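Local atomic coordinates of regulatory protein SdiA (Escherichia coli, PDB entry 4LFU), a protein that senses acyl-homoserine lactone autoinducers of other bacteria as a LuxR-type receptor and activates transcription, including that of the ftsQAZ cell-division genes. Residues A[39-44]-A[136-141]; A[118-123]-A[130-135]; A[178-183]-A[219-224]. All blocks are in the same frame, centred on the assembly; numbering follows the deposited sequence.

Contact 1 of 3, residues A[39-44]-A[136-141]; sequences YDYYSL and SRCSAR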
loop_
_atom_site.group_PDB
_atom_site.type_symbol
_atom_site.label_atom_id
_atom_site.label_comp_id
_atom_site.label_asym_id
_atom_site.label_seq_id
_atom_site.Cartn_x
_atom_site.Cartn_y
_atom_site.Cartn_z
ATOM N N TYR A 39 17.064 -11.181 -19.896
ATOM C CA TYR A 39 17.811 -10.292 -19.018
ATOM C C TYR A 39 18.919 -11.081 -18.371
ATOM O O TYR A 39 18.799 -12.285 -18.215
ATOM C CB TYR A 39 16.896 -9.652 -17.968
ATOM C CG TYR A 39 16.061 -8.545 -18.553
ATOM C CD1 TYR A 39 16.623 -7.302 -18.868
ATOM C CD2 TYR A 39 14.705 -8.741 -18.819
ATOM C CE1 TYR A 39 15.849 -6.289 -19.418
ATOM C CE2 TYR A 39 13.933 -7.737 -19.381
ATOM C CZ TYR A 39 14.498 -6.517 -19.666
ATOM O OH TYR A 39 13.696 -5.533 -20.212
ATOM N N ASP A 40 20.001 -10.396 -18.017
ATOM C CA ASP A 40 21.176 -11.027 -17.428
ATOM C C ASP A 40 21.064 -11.048 -15.919
ATOM O O ASP A 40 21.426 -12.031 -15.267
ATOM C CB ASP A 40 22.439 -10.263 -17.837
ATOM C CG ASP A 40 22.703 -10.348 -19.319
ATOM O OD1 ASP A 40 22.523 -11.436 -19.901
ATOM O OD2 ASP A 40 23.076 -9.330 -19.914
ATOM N N TYR A 41 20.554 -9.960 -15.359
ATOM C CA TYR A 41 20.530 -9.827 -13.924
ATOM C C TYR A 41 19.172 -9.395 -13.389
ATOM O O TYR A 41 18.382 -8.806 -14.095
ATOM C CB TYR A 41 21.592 -8.830 -13.476
ATOM C CG TYR A 41 23.015 -9.147 -13.904
ATOM C CD1 TYR A 41 23.757 -10.126 -13.255
ATOM C CD2 TYR A 41 23.625 -8.436 -14.933
ATOM C CE1 TYR A 41 25.080 -10.404 -13.628
ATOM C CE2 TYR A 41 24.945 -8.717 -15.326
ATOM C CZ TYR A 41 25.660 -9.685 -14.660
ATOM O OH TYR A 41 26.946 -9.943 -15.025
ATOM N N TYR A 42 18.933 -9.696 -12.121
ATOM C CA TYR A 42 17.800 -9.161 -11.373
ATOM C C TYR A 42 18.343 -8.676 -10.035
ATOM O O TYR A 42 19.434 -9.077 -9.610
ATOM C CB TYR A 42 16.740 -10.242 -11.137
ATOM C CG TYR A 42 17.142 -11.245 -10.064
ATOM C CD1 TYR A 42 17.925 -12.351 -10.391
ATOM C CD2 TYR A 42 16.744 -11.082 -8.721
ATOM C CE1 TYR A 42 18.329 -13.245 -9.440
ATOM C CE2 TYR A 42 17.133 -11.998 -7.744
ATOM C CZ TYR A 42 17.925 -13.079 -8.126
ATOM O OH TYR A 42 18.356 -14.023 -7.214
ATOM N N SER A 43 17.594 -7.785 -9.399
ATOM C CA SER A 43 17.792 -7.456 -8.012
ATOM C C SER A 43 16.419 -7.239 -7.364
ATOM O O SER A 43 15.535 -6.651 -7.957
ATOM C CB SER A 43 18.699 -6.229 -7.853
ATOM O OG SER A 43 18.083 -5.049 -8.327
ATOM N N LEU A 44 16.246 -7.734 -6.147
ATOM C CA LEU A 44 15.011 -7.521 -5.422
ATOM C C LEU A 44 15.403 -6.720 -4.183
ATOM O O LEU A 44 16.162 -7.227 -3.355
ATOM C CB LEU A 44 14.393 -8.879 -5.060
ATOM C CG LEU A 44 12.879 -9.149 -5.167
ATOM C CD1 LEU A 44 12.397 -10.038 -3.953
ATOM C CD2 LEU A 44 11.989 -7.896 -5.303
ATOM N N SER A 136 18.170 -6.385 -15.569
ATOM C CA SER A 136 19.147 -5.639 -16.362
ATOM C C SER A 136 19.892 -6.523 -17.347
ATOM O O SER A 136 19.934 -7.718 -17.205
ATOM C CB SER A 136 20.124 -4.854 -15.479
ATOM O OG SER A 136 20.907 -5.725 -14.699
ATOM N N ARG A 137 20.490 -5.891 -18.336
ATOM C CA ARG A 137 21.076 -6.569 -19.462
ATOM C C ARG A 137 22.336 -5.818 -19.901
ATOM O O ARG A 137 22.383 -4.564 -19.894
ATOM C CB ARG A 137 20.047 -6.591 -20.591
ATOM C CG ARG A 137 20.360 -7.533 -21.695
ATOM C CD ARG A 137 19.116 -7.868 -22.484
ATOM N NE ARG A 137 18.404 -6.695 -22.956
ATOM C CZ ARG A 137 17.082 -6.638 -23.103
ATOM N NH1 ARG A 137 16.515 -5.520 -23.545
ATOM N NH2 ARG A 137 16.319 -7.690 -22.802
ATOM N N CYS A 138 23.340 -6.596 -20.295
ATOM C CA CYS A 138 24.599 -6.055 -20.800
ATOM C C CYS A 138 24.559 -5.737 -22.285
ATOM O O CYS A 138 25.513 -5.178 -22.815
ATOM C CB CYS A 138 25.752 -7.016 -20.503
ATOM S SG CYS A 138 26.011 -7.292 -18.730
ATOM N N SER A 139 23.460 -6.087 -22.951
ATOM C CA SER A 139 23.337 -5.935 -24.401
ATOM C C SER A 139 22.409 -4.792 -24.782
ATOM O O SER A 139 21.290 -4.682 -24.293
ATOM C CB SER A 139 22.877 -7.244 -25.057
ATOM O OG SER A 139 22.298 -6.992 -26.334
ATOM N N ALA A 140 22.903 -3.951 -25.678
ATOM C CA ALA A 140 22.202 -2.749 -26.103
ATOM C C ALA A 140 21.311 -3.032 -27.313
ATOM O O ALA A 140 20.736 -2.107 -27.895
ATOM C CB ALA A 140 23.213 -1.637 -26.425
ATOM N N ARG A 141 21.209 -4.306 -27.689
ATOM C CA ARG A 141 20.475 -4.684 -28.886
ATOM C C ARG A 141 18.976 -4.797 -28.623
ATOM O O ARG A 141 18.533 -5.335 -27.587
ATOM C CB ARG A 141 21.029 -5.974 -29.497
ATOM C CG ARG A 141 22.097 -5.748 -30.560
ATOM C CD ARG A 141 22.578 -7.087 -31.098
ATOM N NE ARG A 141 23.039 -7.008 -32.485
ATOM C CZ ARG A 141 23.402 -8.064 -33.217
ATOM N NH1 ARG A 141 23.367 -9.290 -32.698
ATOM N NH2 ARG A 141 23.802 -7.895 -34.473
#

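Contact 2 of 3, residues A[118-123]-A[130-135]; sequences GVTQYL and LGFLSF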
loop_
_atom_site.group_PDB
_atom_site.type_symbol
_atom_site.label_atom_id
_atom_site.label_comp_id
_atom_site.label_asym_id
_atom_site.label_seq_id
_atom_site.Cartn_x
_atom_site.Cartn_y
_atom_site.Cartn_z
ATOM N N GLY A 118 17.810 -1.933 -18.811
ATOM C CA GLY A 118 17.072 -2.580 -17.730
ATOM C C GLY A 118 15.692 -2.002 -17.519
ATOM O O GLY A 118 15.274 -1.096 -18.213
ATOM N N VAL A 119 15.000 -2.525 -16.524
ATOM C CA VAL A 119 13.628 -2.162 -16.256
ATOM C C VAL A 119 13.350 -2.391 -14.757
ATOM O O VAL A 119 13.910 -3.300 -14.156
ATOM C CB VAL A 119 12.694 -2.998 -17.167
ATOM C CG1 VAL A 119 12.859 -4.494 -16.899
ATOM C CG2 VAL A 119 11.234 -2.553 -17.037
ATOM N N THR A 120 12.517 -1.571 -14.144
ATOM C CA THR A 120 12.143 -1.829 -12.747
ATOM C C THR A 120 10.617 -1.848 -12.573
ATOM O O THR A 120 9.896 -1.055 -13.179
ATOM C CB THR A 120 12.814 -0.820 -11.783
ATOM O OG1 THR A 120 14.209 -0.776 -12.078
ATOM C CG2 THR A 120 12.638 -1.217 -10.306
ATOM N N GLN A 121 10.136 -2.789 -11.774
ATOM C CA GLN A 121 8.744 -2.796 -11.361
ATOM C C GLN A 121 8.684 -2.642 -9.842
ATOM O O GLN A 121 9.480 -3.227 -9.142
ATOM C CB GLN A 121 8.051 -4.085 -11.780
ATOM C CG GLN A 121 6.555 -4.064 -11.500
ATOM C CD GLN A 121 5.752 -3.431 -12.610
ATOM O OE1 GLN A 121 6.199 -3.339 -13.756
ATOM N NE2 GLN A 121 4.545 -2.996 -12.277
ATOM N N TYR A 122 7.736 -1.857 -9.338
ATOM C CA TYR A 122 7.583 -1.750 -7.890
ATOM C C TYR A 122 6.160 -1.934 -7.336
ATOM O O TYR A 122 5.156 -1.771 -8.062
ATOM C CB TYR A 122 8.243 -0.479 -7.350
ATOM C CG TYR A 122 7.307 0.647 -7.026
ATOM C CD1 TYR A 122 6.945 0.939 -5.698
ATOM C CD2 TYR A 122 6.813 1.444 -8.032
ATOM C CE1 TYR A 122 6.054 1.992 -5.411
ATOM C CE2 TYR A 122 5.948 2.470 -7.771
ATOM C CZ TYR A 122 5.573 2.748 -6.471
ATOM O OH TYR A 122 4.727 3.818 -6.284
ATOM N N LEU A 123 6.115 -2.298 -6.049
ATOM C CA LEU A 123 4.893 -2.481 -5.294
ATOM C C LEU A 123 5.075 -2.101 -3.827
ATOM O O LEU A 123 6.086 -2.466 -3.184
ATOM C CB LEU A 123 4.451 -3.955 -5.339
ATOM C CG LEU A 123 3.080 -4.218 -4.697
ATOM C CD1 LEU A 123 1.992 -3.522 -5.498
ATOM C CD2 LEU A 123 2.773 -5.699 -4.551
ATOM N N LEU A 130 8.453 -1.041 0.610
ATOM C CA LEU A 130 8.394 -0.832 -0.831
ATOM C C LEU A 130 9.332 -1.822 -1.479
ATOM O O LEU A 130 10.540 -1.831 -1.189
ATOM C CB LEU A 130 8.783 0.613 -1.201
ATOM C CG LEU A 130 7.911 1.797 -0.759
ATOM C CD1 LEU A 130 8.572 3.070 -1.236
ATOM C CD2 LEU A 130 6.504 1.720 -1.354
ATOM N N GLY A 131 8.772 -2.665 -2.339
ATOM C CA GLY A 131 9.551 -3.666 -3.032
ATOM C C GLY A 131 9.796 -3.233 -4.454
ATOM O O GLY A 131 8.894 -2.704 -5.129
ATOM N N PHE A 132 11.035 -3.429 -4.898
ATOM C CA PHE A 132 11.469 -3.077 -6.255
ATOM C C PHE A 132 12.090 -4.303 -6.926
ATOM O O PHE A 132 13.039 -4.890 -6.410
ATOM C CB PHE A 132 12.513 -1.958 -6.203
ATOM C CG PHE A 132 11.999 -0.661 -5.618
ATOM C CD1 PHE A 132 11.531 0.349 -6.450
ATOM C CD2 PHE A 132 11.994 -0.448 -4.231
ATOM C CE1 PHE A 132 11.037 1.523 -5.917
ATOM C CE2 PHE A 132 11.531 0.762 -3.681
ATOM C CZ PHE A 132 11.049 1.733 -4.518
ATOM N N LEU A 133 11.569 -4.683 -8.084
ATOM C CA LEU A 133 12.186 -5.749 -8.865
ATOM C C LEU A 133 12.797 -5.168 -10.145
ATOM O O LEU A 133 12.090 -4.617 -10.972
ATOM C CB LEU A 133 11.157 -6.835 -9.204
ATOM C CG LEU A 133 11.655 -7.982 -10.107
ATOM C CD1 LEU A 133 12.723 -8.828 -9.423
ATOM C CD2 LEU A 133 10.467 -8.820 -10.532
ATOM N N SER A 134 14.109 -5.296 -10.292
ATOM C CA SER A 134 14.832 -4.792 -11.462
ATOM C C SER A 134 15.362 -5.935 -12.276
ATOM O O SER A 134 15.830 -6.907 -11.718
ATOM C CB SER A 134 16.017 -3.970 -11.024
ATOM O OG SER A 134 15.608 -2.700 -10.596
ATOM N N PHE A 135 15.258 -5.826 -13.594
ATOM C CA PHE A 135 15.994 -6.700 -14.520
ATOM C C PHE A 135 16.989 -5.848 -15.297
ATOM O O PHE A 135 16.694 -4.713 -15.645
ATOM C CB PHE A 135 15.059 -7.375 -15.528
ATOM C CG PHE A 135 14.105 -8.393 -14.927
ATOM C CD1 PHE A 135 14.436 -9.106 -13.777
ATOM C CD2 PHE A 135 12.887 -8.656 -15.545
ATOM C CE1 PHE A 135 13.563 -10.040 -13.238
ATOM C CE2 PHE A 135 12.019 -9.614 -15.020
ATOM C CZ PHE A 135 12.364 -10.300 -13.862
#

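Contact 3 of 3, residues A[178-183]-A[219-224]; sequences MNFSKR and QKKINA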
loop_
_atom_site.group_PDB
_atom_site.type_symbol
_atom_site.label_atom_id
_atom_site.label_comp_id
_atom_site.label_asym_id
_atom_site.label_seq_id
_atom_site.Cartn_x
_atom_site.Cartn_y
_atom_site.Cartn_z
ATOM N N MET A 178 5.219 -6.933 16.333
ATOM C CA MET A 178 4.487 -6.296 17.423
ATOM C C MET A 178 3.290 -7.171 17.739
ATOM O O MET A 178 2.174 -6.932 17.241
ATOM C CB MET A 178 4.033 -4.862 17.077
ATOM C CG MET A 178 5.006 -4.076 16.202
ATOM S SD MET A 178 4.762 -2.277 16.138
ATOM C CE MET A 178 5.979 -1.994 14.866
ATOM N N ASN A 179 3.534 -8.212 18.538
ATOM C CA ASN A 179 2.461 -9.104 18.955
ATOM C C ASN A 179 1.739 -8.463 20.125
ATOM O O ASN A 179 2.114 -8.652 21.270
ATOM C CB ASN A 179 3.004 -10.485 19.343
ATOM C CG ASN A 179 3.654 -11.207 18.177
ATOM O OD1 ASN A 179 3.081 -11.309 17.073
ATOM N ND2 ASN A 179 4.869 -11.715 18.407
ATOM N N PHE A 180 0.733 -7.664 19.824
ATOM C CA PHE A 180 0.060 -6.896 20.853
ATOM C C PHE A 180 -1.322 -7.473 21.039
ATOM O O PHE A 180 -1.929 -7.958 20.092
ATOM C CB PHE A 180 -0.042 -5.392 20.510
ATOM C CG PHE A 180 1.285 -4.650 20.503
ATOM C CD1 PHE A 180 2.446 -5.206 21.057
ATOM C CD2 PHE A 180 1.361 -3.372 19.958
ATOM C CE1 PHE A 180 3.667 -4.509 21.039
ATOM C CE2 PHE A 180 2.576 -2.667 19.949
ATOM C CZ PHE A 180 3.721 -3.239 20.496
ATOM N N SER A 181 -1.798 -7.410 22.281
ATOM C CA SER A 181 -3.122 -7.874 22.650
ATOM C C SER A 181 -4.113 -6.889 22.106
ATOM O O SER A 181 -3.756 -5.750 21.795
ATOM C CB SER A 181 -3.251 -7.918 24.180
ATOM O OG SER A 181 -3.362 -6.597 24.728
ATOM N N LYS A 182 -5.366 -7.325 22.015
ATOM C CA LYS A 182 -6.479 -6.466 21.630
ATOM C C LYS A 182 -6.528 -5.187 22.465
ATOM O O LYS A 182 -6.722 -4.103 21.926
ATOM C CB LYS A 182 -7.809 -7.206 21.800
ATOM C CG LYS A 182 -8.220 -8.095 20.642
ATOM C CD LYS A 182 -9.743 -8.398 20.689
ATOM C CE LYS A 182 -10.611 -7.101 20.731
ATOM N NZ LYS A 182 -10.518 -6.220 19.486
ATOM N N ARG A 183 -6.398 -5.332 23.782
ATOM C CA ARG A 183 -6.454 -4.196 24.706
ATOM C C ARG A 183 -5.267 -3.250 24.527
ATOM O O ARG A 183 -5.429 -2.041 24.587
ATOM C CB ARG A 183 -6.504 -4.688 26.153
ATOM C CG ARG A 183 -6.500 -3.583 27.195
ATOM C CD ARG A 183 -7.715 -2.722 27.042
ATOM N NE ARG A 183 -8.346 -2.465 28.326
ATOM C CZ ARG A 183 -9.612 -2.093 28.480
ATOM N NH1 ARG A 183 -10.396 -1.928 27.422
ATOM N NH2 ARG A 183 -10.089 -1.894 29.705
ATOM N N GLN A 219 6.035 -1.234 25.295
ATOM C CA GLN A 219 7.378 -0.657 25.278
ATOM C C GLN A 219 8.394 -1.743 25.518
ATOM O O GLN A 219 9.361 -1.854 24.773
ATOM C CB GLN A 219 7.515 0.468 26.321
ATOM C CG GLN A 219 7.058 1.801 25.790
ATOM C CD GLN A 219 6.645 2.796 26.849
ATOM O OE1 GLN A 219 5.530 3.338 26.801
ATOM N NE2 GLN A 219 7.532 3.073 27.790
ATOM N N LYS A 220 8.141 -2.567 26.538
ATOM C CA LYS A 220 8.980 -3.721 26.839
ATOM C C LYS A 220 9.077 -4.732 25.691
ATOM O O LYS A 220 10.183 -5.126 25.333
ATOM C CB LYS A 220 8.568 -4.357 28.193
ATOM C CG LYS A 220 9.045 -5.805 28.463
ATOM C CD LYS A 220 8.596 -6.340 29.869
ATOM C CE LYS A 220 7.048 -6.417 30.065
ATOM N NZ LYS A 220 6.284 -7.054 28.917
ATOM N N LYS A 221 7.951 -5.119 25.092
ATOM C CA LYS A 221 7.944 -6.069 23.954
ATOM C C LYS A 221 8.881 -5.708 22.785
ATOM O O LYS A 221 9.570 -6.591 22.266
ATOM C CB LYS A 221 6.536 -6.246 23.380
ATOM C CG LYS A 221 5.641 -7.160 24.151
ATOM C CD LYS A 221 4.195 -7.005 23.683
ATOM C CE LYS A 221 3.272 -8.011 24.364
ATOM N NZ LYS A 221 1.848 -7.841 23.883
ATOM N N ILE A 222 8.864 -4.436 22.348
ATOM C CA ILE A 222 9.649 -3.983 21.176
ATOM C C ILE A 222 10.876 -3.132 21.529
ATOM O O ILE A 222 11.507 -2.568 20.652
ATOM C CB ILE A 222 8.772 -3.235 20.101
ATOM C CG1 ILE A 222 8.225 -1.910 20.622
ATOM C CG2 ILE A 222 7.639 -4.124 19.615
ATOM C CD1 ILE A 222 7.834 -0.914 19.518
ATOM N N ASN A 223 11.188 -3.024 22.815
ATOM C CA ASN A 223 12.327 -2.248 23.295
ATOM C C ASN A 223 12.260 -0.745 22.923
ATOM O O ASN A 223 13.270 -0.131 22.585
ATOM C CB ASN A 223 13.633 -2.926 22.832
ATOM C CG ASN A 223 14.849 -2.534 23.665
ATOM O OD1 ASN A 223 15.982 -2.603 23.170
ATOM N ND2 ASN A 223 14.634 -2.142 24.930
ATOM N N ALA A 224 11.065 -0.151 23.024
ATOM C CA ALA A 224 10.858 1.269 22.737
ATOM C C ALA A 224 11.128 2.150 23.958
ATOM O O ALA A 224 10.886 1.722 25.069
ATOM C CB ALA A 224 9.441 1.504 22.219
#

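Contact 1 of 3, residues A[39-44]-A[136-141]
A classic beta bulge begins the pairing of strand 41-47 with the end of strand 130-137, with D40 and Y41 both facing S136. The carbonyl oxygen S136 O takes two backbone donors, D40 N at 2.8 Å and Y41 N at 3.0 Å, and S136 N returns a bond to Y41 O at 2.8 Å. Beyond this last strand pair, the D40 carboxylate takes the next backbone N-H: C138 N donates to D40 OD2 at 2.8 Å in a nearly straight bond (172°), which ties C138, the first loop residue after the strand, to the bulge residue D40. The guanidinium of R137 lies flat over one face of the Y39 ring, planes 8° apart, an off-centre cation-pi stack in which R137 NH2 lies above the rim of the ring, 3.7 Å from Y39 CE1. A bend at chi3 (53°) turns the arginine chain toward the ring, and a bond from R137 NH2 to E38 O helps hold the group there. S136 OG, hydrogen-bonded to Y63 OH, lies at the edge of the Y41 ring, 3.4 Å from Y41 CB, and C138 SG meets the same ring's edge at Y41 CE2 (3.8 Å). These features belong to a bulged antiparallel strand end in the sheet of the autoinducer-binding domain.

Contact 2 of 3, residues A[118-123]-A[130-135]
T120 and S134 face each other as a non-hydrogen-bonded pair, their hydroxyls supplying what the backbone does not: T120 OG1 and S134 OG are hydrogen-bonded at 2.8 Å. With its OG1 placed beside the backbone N (chi1 -50°), T120 turns CG2 to the edge of the F132 ring. On the same face Y122 and F132 run alongside one another, their planes 18° apart and displaced with little overlap; the nearer touch is Y122 CB on F132 CD1 at 3.5 Å. L130 CD2 reaches the edge of the Y122 ring at CE1 (4.1 Å). The opposite face carries V119, whose CG1 packs on F135 CB at 3.9 Å. Paired backbone bonds at V119-F135, Q121-L133 and L123-G131 hold the register, with Q121 N to L133 O and L133 N to Q121 O both 2.8 Å. Farther out, W95 NE1 bonds T120 OG1, F88 meets the Y122 ring edge-to-face, and H92 ND1 bonds Q121 OE1, while helix 147-167 covers V119 and Q121. A bound tetraethylene glycol, probably from the crystallisation liquor, lies about 4 Å from the S134 side chain. A linked pair of hydroxyls on a largely aromatic face is consistent with the ligand pocket of an autoinducer-binding domain.

Contact 3 of 3, residues A[178-183]-A[219-224]
K221 and F180 run antiparallel, alongside one another, the lysine methylenes following the edge of the phenyl ring. K221 CD lies near the ring plane, 3.6 Å from F180 CD1. Beyond CG the lysine is fully extended, and this carries its ammonium past the ring to the backbone, where K221 NZ donates to N179 O at 2.7 Å, in the carbonyl plane and on a lone pair. N179 is the centre of an inverse gamma turn. The same ammonium also forms a salt bridge with E184, so two oxygens grip it. Within the LuxR-type helix-turn-helix domain, the segment leading into helix 182-192 packs against the end of helix 208-222, which finishes in a Schellman motif at N223. S181 stands at the N-cap of the first of these helices, its OG accepting from E184 N. I222 lies roughly perpendicular to F180 and brings I222 CG2 to F180 CZ at 4.1 Å. I222 CG2 is also 4.3 Å from M178 CG. M178 CB sits over the centre of one face of the F180 ring, 3.8 Å above its plane. V230 of helix 227-237 and L188 of helix 182-192 also touch F180.

Contacts 1 and 2 share strand 130-137 and lie in one antiparallel sheet, their centres about 12 Å apart; they touch directly, with a probable hydrogen bond from S43 N to S134 O and Y39 packed on F135. Contact 2 is the buried hairpin, joined by regular backbone pairing with side chains packed on both faces of the sheet, whereas contact 1 is a partly buried end where one regular pair is accompanied by a bulge, a carboxylate bond and a cation-pi stack. Contact 3, its centre about 43 Å from that of contact 1, belongs to the DNA-binding domain; it lacks strand pairing and combines a small apolar core around F180 with a surface lysine's charged end.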